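Local coordinates for D-3-phosphoglycerate dehydrogenase-related protein (Vibrio cholerae, PDB 4S1V), which probably oxidises or reduces 2-hydroxyacids such as D-3-phosphoglycerate with a nicotinamide cofactor, as a member of the D-isomer-specific 2-hydroxyacid dehydrogenase family, at residues S112-A117 with R143-R148; D204-H209 with L226-D231. All coordinates share one frame; numbering follows the deposited sequence.

In the fold
Both contacts lie in the Rossmann-type domain, where the chain enters three central strands of the seven-stranded parallel sheet. Interaction 1 comes first along the chain, setting helix 104-119 against the loop that leads into strand 150-153; interaction 2 follows, joining strand 205-208 and the residue before it to the loop that precedes strand 233-236. Strand 205-208 lies between the other two in the sheet. The centres are about 13 Å apart, and the contacts touch: Arg143 forms a salt bridge with Asp231, and Leu145 packs on Val205. Interaction 1 also borders a second subunit, whereas no other protein chain of the assembly touches interaction 2.

Interaction 1: S112-A117 with R143-R148; sequences SLILAA and RTLSGR
Leu145 reaches out of its loop to helix 104-119 and sets its two methyls against Ile114 and Leu115, so that a single side chain carries all the apolar contact from the loop's side. Its CD2 meets Ile114 CG2 at 3.7 Å, while its other branch, CD1, lies 3.6 Å from Leu115 CD2. CD1 also comes within 3.9 Å of Ile114 CG2, which places that methyl between the two helix residues. Both pairs of side chains cross at about a right angle, methyl against methyl, without running alongside one another. In Ile114 the touching branch is the short one: CG2 stands opposite the backbone N across the CA-CB bond, beside the carbonyl carbon. The join is small, burying 118 Å² in all, but the three residues that make it are buried.

Here the Rossmann-type domain, whose strand 150-153 begins just beyond the loop, receives a covering helix, 104-119, from outside its first beta-alpha unit. Ile114 also touches Val235 of strand 233-236, so the same side chain faces both the sheet and the loop.

Backbone geometry shapes the loop beyond Leu145. A type II beta turn runs from Leu145 to Arg148, closed by the bond from Arg148 N to Leu145 O at 2.9 Å, with Gly147 at a positive phi of 94°, a conformation that glycine adopts readily.

No hydrogen bond joins the two segments; several polar groups of the loop are instead met by a second subunit. Glu108 of the second subunit accepts hydrogen bonds from the backbone N of Leu145 and of Ser146 through its two carboxylate oxygens, while Glu293 and Asn295 of that subunit bond Thr144.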
loop_
_atom_site.group_PDB
_atom_site.type_symbol
_atom_site.label_atom_id
_atom_site.label_comp_id
_atom_site.label_asym_id
_atom_site.label_seq_id
_atom_site.Cartn_x
_atom_site.Cartn_y
_atom_site.Cartn_z
ATOM N N SER C 112 -18.601 3.549 -16.707
ATOM C CA SER C 112 -17.881 4.109 -15.571
ATOM C C SER C 112 -16.929 3.082 -14.946
ATOM O O SER C 112 -15.821 3.428 -14.523
ATOM C CB SER C 112 -18.871 4.619 -14.523
ATOM O OG SER C 112 -18.188 5.185 -13.420
ATOM N N LEU C 113 -17.367 1.825 -14.894
ATOM C CA LEU C 113 -16.548 0.731 -14.380
ATOM C C LEU C 113 -15.370 0.494 -15.307
ATOM O O LEU C 113 -14.234 0.326 -14.861
ATOM C CB LEU C 113 -17.365 -0.567 -14.245
ATOM C CG LEU C 113 -18.563 -0.685 -13.294
ATOM C CD1 LEU C 113 -18.742 -2.136 -12.862
ATOM C CD2 LEU C 113 -18.419 0.198 -12.064
ATOM N N ILE C 114 -15.652 0.489 -16.604
ATOM C CA ILE C 114 -14.626 0.240 -17.616
ATOM C C ILE C 114 -13.523 1.298 -17.542
ATOM O O ILE C 114 -12.335 0.967 -17.544
ATOM C CB ILE C 114 -15.258 0.139 -19.027
ATOM C CG1 ILE C 114 -16.010 -1.191 -19.157
ATOM C CG2 ILE C 114 -14.205 0.269 -20.118
ATOM C CD1 ILE C 114 -17.038 -1.239 -20.274
ATOM N N LEU C 115 -13.927 2.560 -17.440
ATOM C CA LEU C 115 -12.984 3.674 -17.363
ATOM C C LEU C 115 -12.228 3.722 -16.042
ATOM O O LEU C 115 -11.028 3.980 -16.039
ATOM C CB LEU C 115 -13.691 5.002 -17.625
ATOM C CG LEU C 115 -14.024 5.373 -19.068
ATOM C CD1 LEU C 115 -15.066 6.487 -19.072
ATOM C CD2 LEU C 115 -12.786 5.801 -19.854
ATOM N N ALA C 116 -12.924 3.460 -14.931
ATOM C CA ALA C 116 -12.291 3.410 -13.605
ATOM C C ALA C 116 -11.244 2.294 -13.511
ATOM O O ALA C 116 -10.137 2.501 -13.007
ATOM C CB ALA C 116 -13.336 3.236 -12.512
ATOM N N ALA C 117 -11.613 1.115 -13.995
ATOM C CA ALA C 117 -10.724 -0.042 -14.008
ATOM C C ALA C 117 -9.499 0.232 -14.876
ATOM O O ALA C 117 -8.370 -0.044 -14.476
ATOM C CB ALA C 117 -11.472 -1.271 -14.506
ATOM N N ARG C 143 -4.457 2.654 -18.688
ATOM C CA ARG C 143 -4.434 2.531 -20.147
ATOM C C ARG C 143 -5.641 3.197 -20.790
ATOM O O ARG C 143 -6.749 3.148 -20.240
ATOM C CB ARG C 143 -4.399 1.055 -20.553
ATOM C CG ARG C 143 -3.086 0.352 -20.250
ATOM C CD ARG C 143 -3.257 -1.158 -20.234
ATOM N NE ARG C 143 -3.485 -1.695 -21.574
ATOM C CZ ARG C 143 -2.601 -2.408 -22.268
ATOM N NH1 ARG C 143 -1.407 -2.696 -21.762
ATOM N NH2 ARG C 143 -2.919 -2.836 -23.482
ATOM N N THR C 144 -5.427 3.820 -21.950
ATOM C CA THR C 144 -6.526 4.395 -22.717
ATOM C C THR C 144 -7.353 3.289 -23.374
ATOM O O THR C 144 -6.856 2.176 -23.629
ATOM C CB THR C 144 -6.031 5.376 -23.808
ATOM O OG1 THR C 144 -5.063 4.729 -24.640
ATOM C CG2 THR C 144 -5.413 6.609 -23.195
ATOM N N LEU C 145 -8.614 3.595 -23.649
ATOM C CA LEU C 145 -9.477 2.666 -24.369
ATOM C C LEU C 145 -9.290 2.789 -25.879
ATOM O O LEU C 145 -9.433 1.811 -26.607
ATOM C CB LEU C 145 -10.938 2.895 -23.993
ATOM C CG LEU C 145 -11.338 2.645 -22.537
ATOM C CD1 LEU C 145 -12.733 3.198 -22.302
ATOM C CD2 LEU C 145 -11.284 1.161 -22.193
ATOM N N SER C 146 -8.982 4.007 -26.328
ATOM C CA SER C 146 -8.759 4.329 -27.737
ATOM C C SER C 146 -7.798 3.341 -28.381
ATOM O O SER C 146 -6.686 3.158 -27.894
ATOM C CB SER C 146 -8.192 5.748 -27.857
ATOM O OG SER C 146 -8.051 6.122 -29.217
ATOM N N GLY C 147 -8.239 2.695 -29.459
ATOM C CA GLY C 147 -7.419 1.685 -30.144
ATOM C C GLY C 147 -7.666 0.246 -29.705
ATOM O O GLY C 147 -7.477 -0.685 -30.490
ATOM N N ARG C 148 -8.085 0.055 -28.454
ATOM C CA ARG C 148 -8.345 -1.286 -27.920
ATOM C C ARG C 148 -9.670 -1.849 -28.442
ATOM O O ARG C 148 -10.650 -1.115 -28.571
ATOM C CB ARG C 148 -8.321 -1.273 -26.377
ATOM C CG ARG C 148 -6.935 -1.071 -25.767
ATOM C CD ARG C 148 -6.943 -1.135 -24.242
ATOM N NE ARG C 148 -6.906 -2.509 -23.736
ATOM C CZ ARG C 148 -6.761 -2.859 -22.454
ATOM N NH1 ARG C 148 -6.639 -1.942 -21.500
ATOM N NH2 ARG C 148 -6.745 -4.141 -22.130
#

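Interaction 2: D204-H209 with L226-D231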
loop_
_atom_site.group_PDB
_atom_site.type_symbol
_atom_site.label_atom_id
_atom_site.label_comp_id
_atom_site.label_asym_id
_atom_site.label_seq_id
_atom_site.Cartn_x
_atom_site.Cartn_y
_atom_site.Cartn_z
ATOM N N ASP C 204 -9.881 -6.862 -26.259
ATOM C CA ASP C 204 -9.054 -6.237 -25.226
ATOM C C ASP C 204 -9.883 -5.954 -23.981
ATOM O O ASP C 204 -9.443 -6.184 -22.856
ATOM C CB ASP C 204 -8.429 -4.941 -25.744
ATOM C CG ASP C 204 -7.425 -5.186 -26.844
ATOM O OD1 ASP C 204 -6.454 -5.917 -26.590
ATOM O OD2 ASP C 204 -7.602 -4.651 -27.962
ATOM N N VAL C 205 -11.086 -5.431 -24.206
ATOM C CA VAL C 205 -12.071 -5.235 -23.158
ATOM C C VAL C 205 -13.279 -6.067 -23.569
ATOM O O VAL C 205 -13.806 -5.904 -24.674
ATOM C CB VAL C 205 -12.454 -3.747 -23.007
ATOM C CG1 VAL C 205 -13.564 -3.575 -21.972
ATOM C CG2 VAL C 205 -11.229 -2.919 -22.628
ATOM N N LEU C 206 -13.696 -6.971 -22.692
ATOM C CA LEU C 206 -14.795 -7.876 -22.990
ATOM C C LEU C 206 -15.928 -7.692 -21.978
ATOM O O LEU C 206 -15.731 -7.900 -20.775
ATOM C CB LEU C 206 -14.284 -9.316 -22.976
ATOM C CG LEU C 206 -15.147 -10.435 -23.559
ATOM C CD1 LEU C 206 -14.249 -11.607 -23.954
ATOM C CD2 LEU C 206 -16.201 -10.898 -22.569
ATOM N N SER C 207 -17.109 -7.316 -22.474
ATOM C CA SER C 207 -18.252 -7.013 -21.612
ATOM C C SER C 207 -19.455 -7.912 -21.896
ATOM O O SER C 207 -19.857 -8.077 -23.054
ATOM C CB SER C 207 -18.644 -5.542 -21.748
ATOM O OG SER C 207 -19.433 -5.123 -20.651
ATOM N N LEU C 208 -20.025 -8.489 -20.837
ATOM C CA LEU C 208 -21.195 -9.356 -20.958
ATOM C C LEU C 208 -22.496 -8.584 -20.811
ATOM O O LEU C 208 -22.690 -7.857 -19.821
ATOM C CB LEU C 208 -21.160 -10.467 -19.903
ATOM C CG LEU C 208 -19.945 -11.405 -19.849
ATOM C CD1 LEU C 208 -20.163 -12.477 -18.790
ATOM C CD2 LEU C 208 -19.674 -12.050 -21.204
ATOM N N HIS C 209 -23.392 -8.754 -21.788
ATOM C CA HIS C 209 -24.739 -8.192 -21.701
ATOM C C HIS C 209 -25.763 -9.212 -22.108
ATOM O O HIS C 209 -26.332 -9.144 -23.193
ATOM C CB HIS C 209 -24.836 -6.889 -22.485
ATOM C CG HIS C 209 -23.808 -5.872 -22.058
ATOM N ND1 HIS C 209 -23.996 -5.053 -21.007
ATOM C CD2 HIS C 209 -22.521 -5.618 -22.527
ATOM C CE1 HIS C 209 -22.897 -4.295 -20.826
ATOM N NE2 HIS C 209 -21.996 -4.643 -21.760
ATOM N N LEU C 226 -9.346 -18.158 -19.833
ATOM C CA LEU C 226 -7.912 -18.448 -20.001
ATOM C C LEU C 226 -7.400 -18.161 -21.413
ATOM O O LEU C 226 -6.200 -17.951 -21.611
ATOM C CB LEU C 226 -7.591 -19.893 -19.598
ATOM C CG LEU C 226 -7.681 -20.205 -18.099
ATOM C CD1 LEU C 226 -7.824 -21.703 -17.868
ATOM C CD2 LEU C 226 -6.479 -19.637 -17.356
ATOM N N ALA C 227 -8.318 -18.137 -22.377
ATOM C CA ALA C 227 -7.991 -17.835 -23.765
ATOM C C ALA C 227 -7.898 -16.333 -24.031
ATOM O O ALA C 227 -7.660 -15.921 -25.166
ATOM C CB ALA C 227 -9.004 -18.483 -24.705
ATOM N N MET C 228 -8.079 -15.518 -22.990
ATOM C CA MET C 228 -8.062 -14.061 -23.154
ATOM C C MET C 228 -6.633 -13.516 -23.155
ATOM O O MET C 228 -5.714 -14.182 -22.675
ATOM C CB MET C 228 -8.909 -13.372 -22.069
ATOM C CG MET C 228 -10.416 -13.515 -22.279
ATOM S SD MET C 228 -11.465 -12.813 -20.986
ATOM C CE MET C 228 -11.250 -11.062 -21.303
ATOM N N LYS C 229 -6.453 -12.313 -23.695
ATOM C CA LYS C 229 -5.160 -11.627 -23.660
ATOM C C LYS C 229 -4.645 -11.424 -22.222
ATOM O O LYS C 229 -5.440 -11.204 -21.301
ATOM C CB LYS C 229 -5.247 -10.280 -24.383
ATOM C CG LYS C 229 -5.371 -10.385 -25.888
ATOM C CD LYS C 229 -5.511 -9.001 -26.496
ATOM C CE LYS C 229 -5.658 -9.056 -28.010
ATOM N NZ LYS C 229 -5.959 -7.705 -28.566
ATOM N N PRO C 230 -3.313 -11.504 -22.021
ATOM C CA PRO C 230 -2.729 -11.383 -20.665
ATOM C C PRO C 230 -2.860 -9.996 -20.009
ATOM O O PRO C 230 -2.611 -9.864 -18.803
ATOM C CB PRO C 230 -1.254 -11.738 -20.879
ATOM C CG PRO C 230 -1.003 -11.477 -22.332
ATOM C CD PRO C 230 -2.285 -11.803 -23.040
ATOM N N ASP C 231 -3.241 -8.985 -20.793
ATOM C CA ASP C 231 -3.511 -7.641 -20.277
ATOM C C ASP C 231 -4.960 -7.211 -20.562
ATOM O O ASP C 231 -5.248 -6.016 -20.650
ATOM C CB ASP C 231 -2.525 -6.622 -20.874
ATOM C CG ASP C 231 -2.636 -6.508 -22.398
ATOM O OD1 ASP C 231 -3.337 -7.334 -23.028
ATOM O OD2 ASP C 231 -2.014 -5.590 -22.974
HETATM O O HOH W 1 -5.626 -6.211 -23.841
#
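Lys229 runs out straight beyond CG, and Asp204 turns its CG to the side opposite its own carbonyl carbon (chi1 -67°); together these bring ammonium and carboxylate into a salt bridge. Lys229 NZ donates to Asp204 OD1 at 2.7 Å, arriving from above the carboxylate plane, 40° out of it. A water is hydrogen-bonded to Asp204 OD1 at 2.9 Å and to Asp231 OD1 at 2.7 Å. It thus mediates between two acids whose OD1 atoms stand 4.9 Å apart, and Lys229 at Asp204 and Arg143 at Asp231 probably offset the two like charges. The other carboxylate oxygen of Asp204, OD2, accepts from Thr149 N, which limits rotation of the group.

Leu206 and Met228 add an apolar contact. Met228 bends at its last torsion (chi3 73°), and its CE methyl meets Leu206 CB at 3.9 Å, the two side chains crossing at a slant.

Phe200 of helix 196-202 touches both Met228 and Leu206, so this helix covers the apolar pair, while strand 205-208 lies in the parallel sheet between strands 150-153 and 233-236.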